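CghA (Chaetomium globosum, PDB 6KBC) is a two-domain, beta-rich fungal protein of the Diels-Alderase family, of the calycin type, and binds the ligand WK1 in its pocket. Local coordinates at residues E176-A181 with M257-K262; M233-E238 with G389-S394. All blocks are in the same frame, centred on the assembly; numbering follows the deposited sequence.

Contact 1: E176-A181 with M257-K262. With WK1 ((2S)-3-[(2S,4E)-4-[[(1R,2S,4aR,6S,8R,8aS)-2-[(E)-but-2-en-2-yl]-6,8-dimethyl-1,2,4a,5,6,7,8,8a-octahydronaphthalen-1-yl]-oxidanyl-methylidene]-3,5-bis(oxidanylidene)pyrrolidin-2-yl]-2-methyl-2-oxidanyl-propanoic acid), chain B.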
ATOM      1  N   GLU A 176       5.172  -2.051  12.836  1.00 24.91           N
ATOM      2  CA  GLU A 176       3.795  -1.750  13.161  1.00 27.65           C
ATOM      3  C   GLU A 176       3.299  -0.568  12.343  1.00 23.36           C
ATOM      4  O   GLU A 176       4.045   0.376  12.075  1.00 24.24           O
ATOM      5  CB  GLU A 176       3.679  -1.429  14.651  1.00 29.14           C
ATOM      6  CG  GLU A 176       3.780  -2.658  15.539  1.00 31.98           C
ATOM      7  CD  GLU A 176       3.482  -2.345  16.997  1.00 34.68           C
ATOM      8  OE1 GLU A 176       3.828  -1.230  17.455  1.00 31.79           O
ATOM      9  OE2 GLU A 176       2.889  -3.212  17.669  1.00 34.93           O
ATOM     10  N   VAL A 177       2.031  -0.630  11.957  1.00 24.13           N
ATOM     11  CA  VAL A 177       1.273   0.544  11.532  1.00 22.69           C
ATOM     12  C   VAL A 177       0.251   0.948  12.590  1.00 26.51           C
ATOM     13  O   VAL A 177      -0.348   2.030  12.480  1.00 24.74           O
ATOM     14  CB  VAL A 177       0.575   0.292  10.179  1.00 22.27           C
ATOM     15  CG1 VAL A 177      -0.483  -0.786  10.325  1.00 23.81           C
ATOM     16  CG2 VAL A 177       0.007   1.579   9.570  1.00 25.80           C
ATOM     17  N   ALA A 178       0.030   0.096  13.584  1.00 25.25           N
ATOM     18  CA  ALA A 178      -0.744   0.346  14.795  1.00 27.14           C
ATOM     19  C   ALA A 178      -0.386  -0.769  15.771  1.00 31.23           C
ATOM     20  O   ALA A 178       0.271  -1.750  15.378  1.00 27.38           O
ATOM     21  CB  ALA A 178      -2.259   0.378  14.509  1.00 22.57           C
ATOM     22  N   PRO A 179      -0.756  -0.643  17.062  1.00 30.63           N
ATOM     23  CA  PRO A 179      -0.425  -1.730  18.003  1.00 27.85           C
ATOM     24  C   PRO A 179      -0.880  -3.096  17.507  1.00 27.21           C
ATOM     25  O   PRO A 179      -2.067  -3.309  17.231  1.00 30.51           O
ATOM     26  CB  PRO A 179      -1.157  -1.321  19.295  1.00 31.19           C
ATOM     27  CG  PRO A 179      -1.233   0.175  19.217  1.00 31.13           C
ATOM     28  CD  PRO A 179      -1.419   0.494  17.742  1.00 29.19           C
ATOM     29  N   GLY A 180       0.073  -4.016  17.344  1.00 33.50           N
ATOM     30  CA  GLY A 180      -0.240  -5.366  16.905  1.00 34.06           C
ATOM     31  C   GLY A 180      -0.750  -5.487  15.487  1.00 33.08           C
ATOM     32  O   GLY A 180      -1.313  -6.529  15.127  1.00 30.32           O
ATOM     33  N   ALA A 181      -0.588  -4.444  14.674  1.00 30.93           N
ATOM     34  CA  ALA A 181      -0.975  -4.452  13.271  1.00 29.75           C
ATOM     35  C   ALA A 181       0.221  -3.980  12.454  1.00 28.69           C
ATOM     36  O   ALA A 181       0.889  -3.013  12.831  1.00 27.16           O
ATOM     37  CB  ALA A 181      -2.197  -3.550  13.036  1.00 28.37           C
ATOM     38  N   MET A 257       1.572   4.749   5.257  1.00 20.39           N
ATOM     39  CA  MET A 257       0.363   4.033   5.655  1.00 19.48           C
ATOM     40  C   MET A 257      -0.001   4.641   6.999  1.00 19.40           C
ATOM     41  O   MET A 257       0.697   4.382   7.985  1.00 19.60           O
ATOM     42  CB  MET A 257       0.600   2.524   5.756  1.00 21.69           C
ATOM     43  CG  MET A 257      -0.674   1.693   5.996  1.00 26.44           C
ATOM     44  SD  MET A 257      -2.217   2.208   5.198  1.00 33.01           S
ATOM     45  CE  MET A 257      -1.848   1.575   3.583  1.00 26.10           C
ATOM     46  N   ARG A 258      -1.030   5.500   7.026  1.00 20.20           N
ATOM     47  CA  ARG A 258      -1.467   6.183   8.242  1.00 19.67           C
ATOM     48  C   ARG A 258      -2.874   5.716   8.613  1.00 21.41           C
ATOM     49  O   ARG A 258      -3.785   5.747   7.775  1.00 20.38           O
ATOM     50  CB  ARG A 258      -1.435   7.725   8.090  1.00 21.42           C
ATOM     51  CG  ARG A 258      -1.746   8.450   9.439  1.00 22.06           C
ATOM     52  CD  ARG A 258      -3.257   8.627   9.431  1.00 19.79           C
ATOM     53  NE  ARG A 258      -3.781   9.591   8.469  1.00 18.18           N
ATOM     54  CZ  ARG A 258      -4.964   9.486   7.894  1.00 22.59           C
ATOM     55  NH1 ARG A 258      -5.510   8.273   7.811  1.00 19.45           N
ATOM     56  NH2 ARG A 258      -5.441  10.473   7.149  1.00 22.48           N
ATOM     57  N   LEU A 259      -3.070   5.346   9.887  1.00 17.76           N
ATOM     58  CA  LEU A 259      -4.369   4.922  10.396  1.00 17.43           C
ATOM     59  C   LEU A 259      -4.829   5.885  11.479  1.00 17.35           C
ATOM     60  O   LEU A 259      -4.028   6.326  12.303  1.00 18.79           O
ATOM     61  CB  LEU A 259      -4.326   3.527  11.003  1.00 18.46           C
ATOM     62  CG  LEU A 259      -3.941   2.422  10.020  1.00 23.63           C
ATOM     63  CD1 LEU A 259      -3.656   1.171  10.802  1.00 24.48           C
ATOM     64  CD2 LEU A 259      -5.115   2.208   9.085  1.00 25.16           C
ATOM     65  N   VAL A 260      -6.122   6.183  11.476  1.00 18.78           N
ATOM     66  CA  VAL A 260      -6.780   6.858  12.586  1.00 19.89           C
ATOM     67  C   VAL A 260      -7.833   5.900  13.133  1.00 20.05           C
ATOM     68  O   VAL A 260      -8.675   5.405  12.377  1.00 21.81           O
ATOM     69  CB  VAL A 260      -7.405   8.196  12.153  1.00 20.42           C
ATOM     70  CG1 VAL A 260      -8.090   8.887  13.357  1.00 19.49           C
ATOM     71  CG2 VAL A 260      -6.333   9.103  11.523  1.00 18.55           C
ATOM     72  N   SER A 261      -7.785   5.644  14.439  1.00 20.47           N
ATOM     73  CA  SER A 261      -8.621   4.611  15.036  1.00 24.85           C
ATOM     74  C   SER A 261     -10.088   5.045  15.119  1.00 26.23           C
ATOM     75  O   SER A 261     -10.478   6.160  14.738  1.00 21.09           O
ATOM     76  CB  SER A 261      -8.104   4.261  16.431  1.00 25.28           C
ATOM     77  OG  SER A 261      -8.572   5.214  17.388  1.00 23.18           O
ATOM     78  N   LYS A 262     -10.914   4.126  15.628  1.00 24.47           N
ATOM     79  CA  LYS A 262     -12.284   4.427  16.010  1.00 27.93           C
ATOM     80  C   LYS A 262     -12.307   5.336  17.242  1.00 23.08           C
ATOM     81  O   LYS A 262     -11.326   5.411  17.983  1.00 21.86           O
ATOM     82  CB  LYS A 262     -13.021   3.126  16.337  1.00 29.72           C
ATOM     83  CG  LYS A 262     -13.313   2.242  15.149  1.00 31.10           C
ATOM     84  CD  LYS A 262     -14.420   2.775  14.299  1.00 32.23           C
ATOM     85  CE  LYS A 262     -15.135   1.646  13.570  1.00 33.75           C
ATOM     86  NZ  LYS A 262     -14.764   1.689  12.123  1.00 28.57           N
TER
HETATM   87  O   WK1 B 501     -11.271  -3.303  -4.004  1.00 42.02           O
HETATM   88  C17 WK1 B 501     -10.242  -2.728  -4.249  1.00 40.34           C
HETATM   89  O1  WK1 B 501      -9.736  -2.754  -5.336  1.00 35.21           O
HETATM   90  C19 WK1 B 501      -9.562  -1.946  -3.202  1.00 35.90           C
HETATM   91  O2  WK1 B 501     -10.299  -1.868  -2.029  1.00 39.32           O
HETATM   92  C18 WK1 B 501      -9.405  -0.534  -3.677  1.00 35.48           C
HETATM   93  C20 WK1 B 501      -8.287  -2.707  -2.966  1.00 35.40           C
HETATM   94  C22 WK1 B 501      -7.303  -1.885  -2.238  1.00 33.71           C
HETATM   95  N   WK1 B 501      -5.957  -2.405  -2.086  1.00 34.23           N
HETATM   96  C21 WK1 B 501      -5.554  -2.236  -0.831  1.00 36.07           C
HETATM   97  O5  WK1 B 501      -4.360  -2.596  -0.422  1.00 32.29           O
HETATM   98  C23 WK1 B 501      -7.631  -1.479  -0.890  1.00 41.42           C
HETATM   99  O4  WK1 B 501      -8.774  -0.951  -0.503  1.00 36.88           O
HETATM  100  C24 WK1 B 501      -6.574  -1.643   0.048  1.00 39.24           C
HETATM  101  C16 WK1 B 501      -6.583  -1.293   1.464  1.00 39.12           C
HETATM  102  O3  WK1 B 501      -7.645  -0.766   1.936  1.00 41.47           O
HETATM  103  C9  WK1 B 501      -5.360  -1.417   2.273  1.00 38.30           C
HETATM  104  C8  WK1 B 501      -4.667  -0.067   1.936  1.00 36.98           C
HETATM  105  C12 WK1 B 501      -4.724   0.458   0.516  1.00 35.88           C
HETATM  106  C13 WK1 B 501      -3.762   0.256  -0.356  1.00 34.46           C
HETATM  107  C90 WK1 B 501      -3.852   0.780  -1.749  1.00 36.67           C
HETATM  108  C14 WK1 B 501      -5.907   1.236   0.063  1.00 41.16           C
HETATM  109  C7  WK1 B 501      -5.180   1.052   2.790  1.00 39.80           C
HETATM  110  C6  WK1 B 501      -5.184   0.905   4.088  1.00 38.20           C
HETATM  111  C3  WK1 B 501      -4.946  -0.475   4.614  1.00 38.41           C
HETATM  112  C4  WK1 B 501      -5.589  -1.557   3.771  1.00 40.09           C
HETATM  113  C5  WK1 B 501      -5.021  -2.881   4.246  1.00 43.32           C
HETATM  114  C11 WK1 B 501      -5.746  -4.015   3.593  1.00 41.11           C
HETATM  115  C2  WK1 B 501      -5.190  -0.681   6.086  1.00 38.30           C
HETATM  116  C1  WK1 B 501      -4.387  -1.891   6.448  1.00 38.08           C
HETATM  117  C10 WK1 B 501      -4.293  -2.176   7.910  1.00 40.88           C
HETATM  118  C   WK1 B 501      -5.009  -3.062   5.751  1.00 40.47           C
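Val177 has chi1 66°, which sets CG1 between the backbone N and the carbonyl carbon and leaves CG2 anti to the N; Met257 likewise has CG anti to its N (chi1 -173°). These two branches meet, with Val177 CG2 3.6 Å from Met257 CG. The same methyl lies 3.3 Å from Met257 O, pressing on the strand backbone as well as on the side chain. The other branch, Val177 CG1, reaches Leu259 CD1 at 3.8 Å, the two side chains crossing at about a right angle. A beta-branched residue suits this place because its two methyls serve two successive inward-facing residues of the strand. Ala178, next along the chain, adds its single methyl, CB lying 4.0 Å from Leu259 CD1. Met257, unbranched and flexible, bends at chi2 and chi3, which carries its thioether away from Val177 to the ligand, SD standing 3.4 Å from WK1 C6.

Val177 and Ala178 both face Ala181, a classic beta bulge, and a type II turn runs from Ala178 to Ala181. Gly180 accepts the positive phi there, and its N donates to Glu176 OE2 at 2.9 Å, from above the carboxylate plane.

Strand 252-261 runs between strands 239-249 and 269-277. Thr270 and Asn272 of the latter bond the carbonyls of Val177 and Glu176, while Trp183 of strand 181-200 touches both Val177 and Met257.

Contact 2: M233-E238 with G389-S394. With WK1 ((2S)-3-[(2S,4E)-4-[[(1R,2S,4aR,6S,8R,8aS)-2-[(E)-but-2-en-2-yl]-6,8-dimethyl-1,2,4a,5,6,7,8,8a-octahydronaphthalen-1-yl]-oxidanyl-methylidene]-3,5-bis(oxidanylidene)pyrrolidin-2-yl]-2-methyl-2-oxidanyl-propanoic acid), chain B.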
ATOM      1  N   MET A 233      -6.624  -8.984  13.501  1.00 39.20           N
ATOM      2  CA  MET A 233      -7.972  -8.438  13.776  1.00 41.34           C
ATOM      3  C   MET A 233      -8.529  -7.770  12.521  1.00 40.54           C
ATOM      4  O   MET A 233      -7.757  -7.369  11.675  1.00 39.78           O
ATOM      5  CB  MET A 233      -7.946  -7.442  14.937  1.00 44.88           C
ATOM      6  CG  MET A 233      -7.417  -6.069  14.587  1.00 42.59           C
ATOM      7  SD  MET A 233      -5.656  -5.965  14.358  1.00 46.67           S
ATOM      8  CE  MET A 233      -5.022  -6.039  16.019  1.00 43.04           C
ATOM      9  N   VAL A 234      -9.839  -7.694  12.402  1.00 37.00           N
ATOM     10  CA  VAL A 234     -10.390  -7.088  11.195  1.00 43.75           C
ATOM     11  C   VAL A 234     -10.157  -5.590  11.357  1.00 42.48           C
ATOM     12  O   VAL A 234     -10.489  -5.004  12.394  1.00 40.05           O
ATOM     13  CB  VAL A 234     -11.876  -7.417  10.970  1.00 42.99           C
ATOM     14  CG1 VAL A 234     -12.098  -8.907  10.824  1.00 42.79           C
ATOM     15  CG2 VAL A 234     -12.779  -6.764  11.955  1.00 48.19           C
ATOM     16  N   TRP A 235      -9.505  -4.980  10.375  1.00 37.34           N
ATOM     17  CA  TRP A 235      -9.012  -3.629  10.602  1.00 37.71           C
ATOM     18  C   TRP A 235     -10.133  -2.606  10.513  1.00 35.85           C
ATOM     19  O   TRP A 235     -10.065  -1.554  11.159  1.00 38.94           O
ATOM     20  CB  TRP A 235      -7.880  -3.335   9.619  1.00 39.93           C
ATOM     21  CG  TRP A 235      -8.303  -3.025   8.241  1.00 43.18           C
ATOM     22  CD1 TRP A 235      -8.543  -3.909   7.219  1.00 41.33           C
ATOM     23  CD2 TRP A 235      -8.502  -1.721   7.702  1.00 38.89           C
ATOM     24  NE1 TRP A 235      -8.905  -3.222   6.079  1.00 41.92           N
ATOM     25  CE2 TRP A 235      -8.883  -1.877   6.351  1.00 40.58           C
ATOM     26  CE3 TRP A 235      -8.398  -0.431   8.232  1.00 37.98           C
ATOM     27  CZ2 TRP A 235      -9.152  -0.788   5.526  1.00 39.50           C
ATOM     28  CZ3 TRP A 235      -8.666   0.646   7.413  1.00 35.37           C
ATOM     29  CH2 TRP A 235      -9.043   0.462   6.078  1.00 37.95           C
ATOM     30  N   GLY A 236     -11.185  -2.920   9.761  1.00 36.93           N
ATOM     31  CA  GLY A 236     -12.303  -2.008   9.634  1.00 36.57           C
ATOM     32  C   GLY A 236     -12.964  -1.678  10.956  1.00 38.83           C
ATOM     33  O   GLY A 236     -13.475  -0.568  11.138  1.00 38.03           O
ATOM     34  N   LYS A 237     -12.956  -2.621  11.897  1.00 36.32           N
ATOM     35  CA  LYS A 237     -13.551  -2.368  13.201  1.00 40.38           C
ATOM     36  C   LYS A 237     -12.644  -1.539  14.094  1.00 41.28           C
ATOM     37  O   LYS A 237     -13.071  -1.133  15.179  1.00 43.02           O
ATOM     38  CB  LYS A 237     -13.886  -3.684  13.912  1.00 43.67           C
ATOM     39  CG  LYS A 237     -15.036  -4.476  13.294  1.00 46.18           C
ATOM     40  CD  LYS A 237     -15.162  -5.836  13.992  1.00 53.66           C
ATOM     41  CE  LYS A 237     -16.329  -6.653  13.465  1.00 58.12           C
ATOM     42  NZ  LYS A 237     -16.756  -7.686  14.455  1.00 65.29           N
ATOM     43  N   GLU A 238     -11.411  -1.278  13.669  1.00 35.79           N
ATOM     44  CA  GLU A 238     -10.469  -0.551  14.491  1.00 35.36           C
ATOM     45  C   GLU A 238     -10.176   0.864  13.994  1.00 37.86           C
ATOM     46  O   GLU A 238      -9.614   1.656  14.756  1.00 39.15           O
ATOM     47  CB  GLU A 238      -9.156  -1.338  14.582  1.00 37.63           C
ATOM     48  CG  GLU A 238      -9.275  -2.611  15.412  1.00 48.04           C
ATOM     49  CD  GLU A 238      -9.231  -2.328  16.898  1.00 53.04           C
ATOM     50  OE1 GLU A 238      -8.111  -2.239  17.448  1.00 57.97           O
ATOM     51  OE2 GLU A 238     -10.315  -2.177  17.512  1.00 56.04           O
ATOM     52  N   GLY A 389      -4.455   6.242  -1.525  1.00 17.39           N
ATOM     53  CA  GLY A 389      -5.626   5.448  -1.253  1.00 17.91           C
ATOM     54  C   GLY A 389      -6.186   6.009   0.032  1.00 21.56           C
ATOM     55  O   GLY A 389      -5.492   6.016   1.051  1.00 20.05           O
ATOM     56  N   GLU A 390      -7.420   6.507  -0.010  1.00 19.30           N
ATOM     57  CA  GLU A 390      -7.987   7.302   1.078  1.00 20.79           C
ATOM     58  C   GLU A 390      -9.248   6.588   1.528  1.00 20.44           C
ATOM     59  O   GLU A 390     -10.261   6.620   0.825  1.00 20.31           O
ATOM     60  CB  GLU A 390      -8.268   8.732   0.612  1.00 21.35           C
ATOM     61  CG  GLU A 390      -7.041   9.327  -0.096  1.00 18.45           C
ATOM     62  CD  GLU A 390      -7.246  10.754  -0.550  1.00 24.73           C
ATOM     63  OE1 GLU A 390      -6.332  11.271  -1.215  1.00 23.46           O
ATOM     64  OE2 GLU A 390      -8.296  11.363  -0.234  1.00 23.81           O
ATOM     65  N   VAL A 391      -9.177   5.921   2.679  1.00 21.25           N
ATOM     66  CA  VAL A 391     -10.257   5.059   3.143  1.00 21.61           C
ATOM     67  C   VAL A 391     -10.891   5.681   4.375  1.00 21.37           C
ATOM     68  O   VAL A 391     -10.198   6.112   5.301  1.00 22.78           O
ATOM     69  CB  VAL A 391      -9.776   3.632   3.445  1.00 23.04           C
ATOM     70  CG1 VAL A 391     -10.991   2.743   3.727  1.00 26.74           C
ATOM     71  CG2 VAL A 391      -8.931   3.088   2.269  1.00 24.15           C
ATOM     72  N   GLU A 392     -12.212   5.696   4.380  1.00 25.16           N
ATOM     73  CA  GLU A 392     -13.041   6.268   5.417  1.00 24.18           C
ATOM     74  C   GLU A 392     -13.871   5.129   5.990  1.00 27.84           C
ATOM     75  O   GLU A 392     -14.368   4.283   5.234  1.00 25.96           O
ATOM     76  CB  GLU A 392     -13.920   7.281   4.755  1.00 26.14           C
ATOM     77  CG  GLU A 392     -13.163   8.478   4.226  1.00 23.99           C
ATOM     78  CD  GLU A 392     -14.081   9.302   3.402  1.00 22.20           C
ATOM     79  OE1 GLU A 392     -15.193   8.772   3.127  1.00 24.11           O
ATOM     80  OE2 GLU A 392     -13.742  10.452   3.065  1.00 24.38           O
ATOM     81  N   LEU A 393     -14.011   5.079   7.310  1.00 23.66           N
ATOM     82  CA  LEU A 393     -14.859   4.060   7.908  1.00 24.51           C
ATOM     83  C   LEU A 393     -15.727   4.703   8.976  1.00 27.17           C
ATOM     84  O   LEU A 393     -15.403   5.750   9.539  1.00 22.43           O
ATOM     85  CB  LEU A 393     -14.045   2.907   8.512  1.00 23.37           C
ATOM     86  CG  LEU A 393     -13.207   2.092   7.522  1.00 29.79           C
ATOM     87  CD1 LEU A 393     -12.385   1.108   8.289  1.00 30.52           C
ATOM     88  CD2 LEU A 393     -14.101   1.378   6.532  1.00 33.90           C
ATOM     89  N   SER A 394     -16.824   4.029   9.279  1.00 27.33           N
ATOM     90  CA  SER A 394     -17.802   4.595  10.189  1.00 28.88           C
ATOM     91  C   SER A 394     -17.200   4.831  11.568  1.00 26.19           C
ATOM     92  O   SER A 394     -16.293   4.120  12.002  1.00 27.33           O
ATOM     93  CB  SER A 394     -19.010   3.669  10.289  1.00 30.29           C
ATOM     94  OG  SER A 394     -19.940   4.213  11.210  1.00 40.66           O
TER
HETATM   95  O   WK1 B 501     -11.271  -3.303  -4.004  1.00 42.02           O
HETATM   96  C17 WK1 B 501     -10.242  -2.728  -4.249  1.00 40.34           C
HETATM   97  O1  WK1 B 501      -9.736  -2.754  -5.336  1.00 35.21           O
HETATM   98  C19 WK1 B 501      -9.562  -1.946  -3.202  1.00 35.90           C
HETATM   99  O2  WK1 B 501     -10.299  -1.868  -2.029  1.00 39.32           O
HETATM  100  C18 WK1 B 501      -9.405  -0.534  -3.677  1.00 35.48           C
HETATM  101  C20 WK1 B 501      -8.287  -2.707  -2.966  1.00 35.40           C
HETATM  102  C22 WK1 B 501      -7.303  -1.885  -2.238  1.00 33.71           C
HETATM  103  N   WK1 B 501      -5.957  -2.405  -2.086  1.00 34.23           N
HETATM  104  C21 WK1 B 501      -5.554  -2.236  -0.831  1.00 36.07           C
HETATM  105  O5  WK1 B 501      -4.360  -2.596  -0.422  1.00 32.29           O
HETATM  106  C23 WK1 B 501      -7.631  -1.479  -0.890  1.00 41.42           C
HETATM  107  O4  WK1 B 501      -8.774  -0.951  -0.503  1.00 36.88           O
HETATM  108  C24 WK1 B 501      -6.574  -1.643   0.048  1.00 39.24           C
HETATM  109  C16 WK1 B 501      -6.583  -1.293   1.464  1.00 39.12           C
HETATM  110  O3  WK1 B 501      -7.645  -0.766   1.936  1.00 41.47           O
HETATM  111  C9  WK1 B 501      -5.360  -1.417   2.273  1.00 38.30           C
HETATM  112  C8  WK1 B 501      -4.667  -0.067   1.936  1.00 36.98           C
HETATM  113  C12 WK1 B 501      -4.724   0.458   0.516  1.00 35.88           C
HETATM  114  C13 WK1 B 501      -3.762   0.256  -0.356  1.00 34.46           C
HETATM  115  C90 WK1 B 501      -3.852   0.780  -1.749  1.00 36.67           C
HETATM  116  C14 WK1 B 501      -5.907   1.236   0.063  1.00 41.16           C
HETATM  117  C7  WK1 B 501      -5.180   1.052   2.790  1.00 39.80           C
HETATM  118  C6  WK1 B 501      -5.184   0.905   4.088  1.00 38.20           C
HETATM  119  C3  WK1 B 501      -4.946  -0.475   4.614  1.00 38.41           C
HETATM  120  C4  WK1 B 501      -5.589  -1.557   3.771  1.00 40.09           C
HETATM  121  C5  WK1 B 501      -5.021  -2.881   4.246  1.00 43.32           C
HETATM  122  C11 WK1 B 501      -5.746  -4.015   3.593  1.00 41.11           C
HETATM  123  C2  WK1 B 501      -5.190  -0.681   6.086  1.00 38.30           C
HETATM  124  C1  WK1 B 501      -4.387  -1.891   6.448  1.00 38.08           C
HETATM  125  C10 WK1 B 501      -4.293  -2.176   7.910  1.00 40.88           C
HETATM  126  C   WK1 B 501      -5.009  -3.062   5.751  1.00 40.47           C
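Trp235 and Leu393 meet face to methyl: Leu393 CD1 sits over the six-membered ring, 4.2 Å from its centroid and 26° off the normal, a CH-pi contact. Val391 comes instead to the edge of the indole, near its plane, with CG1 3.8 Å from Trp235 CH2. The opposite face of the ring is taken by the ligand, whose carbon C2 lies over the centre, 3.7 Å above the plane. Tryptophan suits this place because one broad, flat group can lie between protein methyls and the carbocycle of WK1. Leucine, branched at CG, one carbon beyond CB, can lay CD1 over the ring.

Leu393 CD1 also lies tightly against Gly236 CA, at 3.4 Å. Val391 divides its two methyls: CG1 goes to the indole, while CG2, anti to its carbonyl carbon, faces WK1, 4.1 Å from the ligand's O3.

The pocket thus has part of its wall in the C-terminal domain of this calycin-clan protein, where the connection between strands 223-231 and 239-249 folds against strand 382-392. Residues 235-237 wind helically without a helix's regular bonding, and Glu238 N bonds Trp235 O at 2.9 Å, closing the turn that carries the indole.

Farther out, Ala242 of strand 239-249 touches both Trp235 and Val391, and its backbone bonds that of Val391. On the side of strand 382-392 turned from Val391, the buried Glu392 accepts bonds from the backbone N atoms of Arg319, Asp320 and Gly363, and Glu390, buried as well, from His345 and Asn322.

Overall arrangement
Contacts 1 and 2 have centres 10 Å apart, on the same side of the chain's centre, and Lys262 joins them directly. Its NZ is 2.8 Å from Gly236 O, a probable hydrogen bond, and 2.9 Å from Ser394 O, so one ammonium group touches both segments of contact 2; Lys262 N probably bonds Glu238 O, also at 2.9 Å. Strands 252-261 and 382-392 both pair with strand 239-249, so strand 239-249 lies between the two strands that the contacts use. Both contacts touch WK1, Met257 from contact 1 and Trp235 from contact 2, whereas Lys352, His94, Ser65, Asn82 and Asn364 supply hydrogen bonds to the ligand.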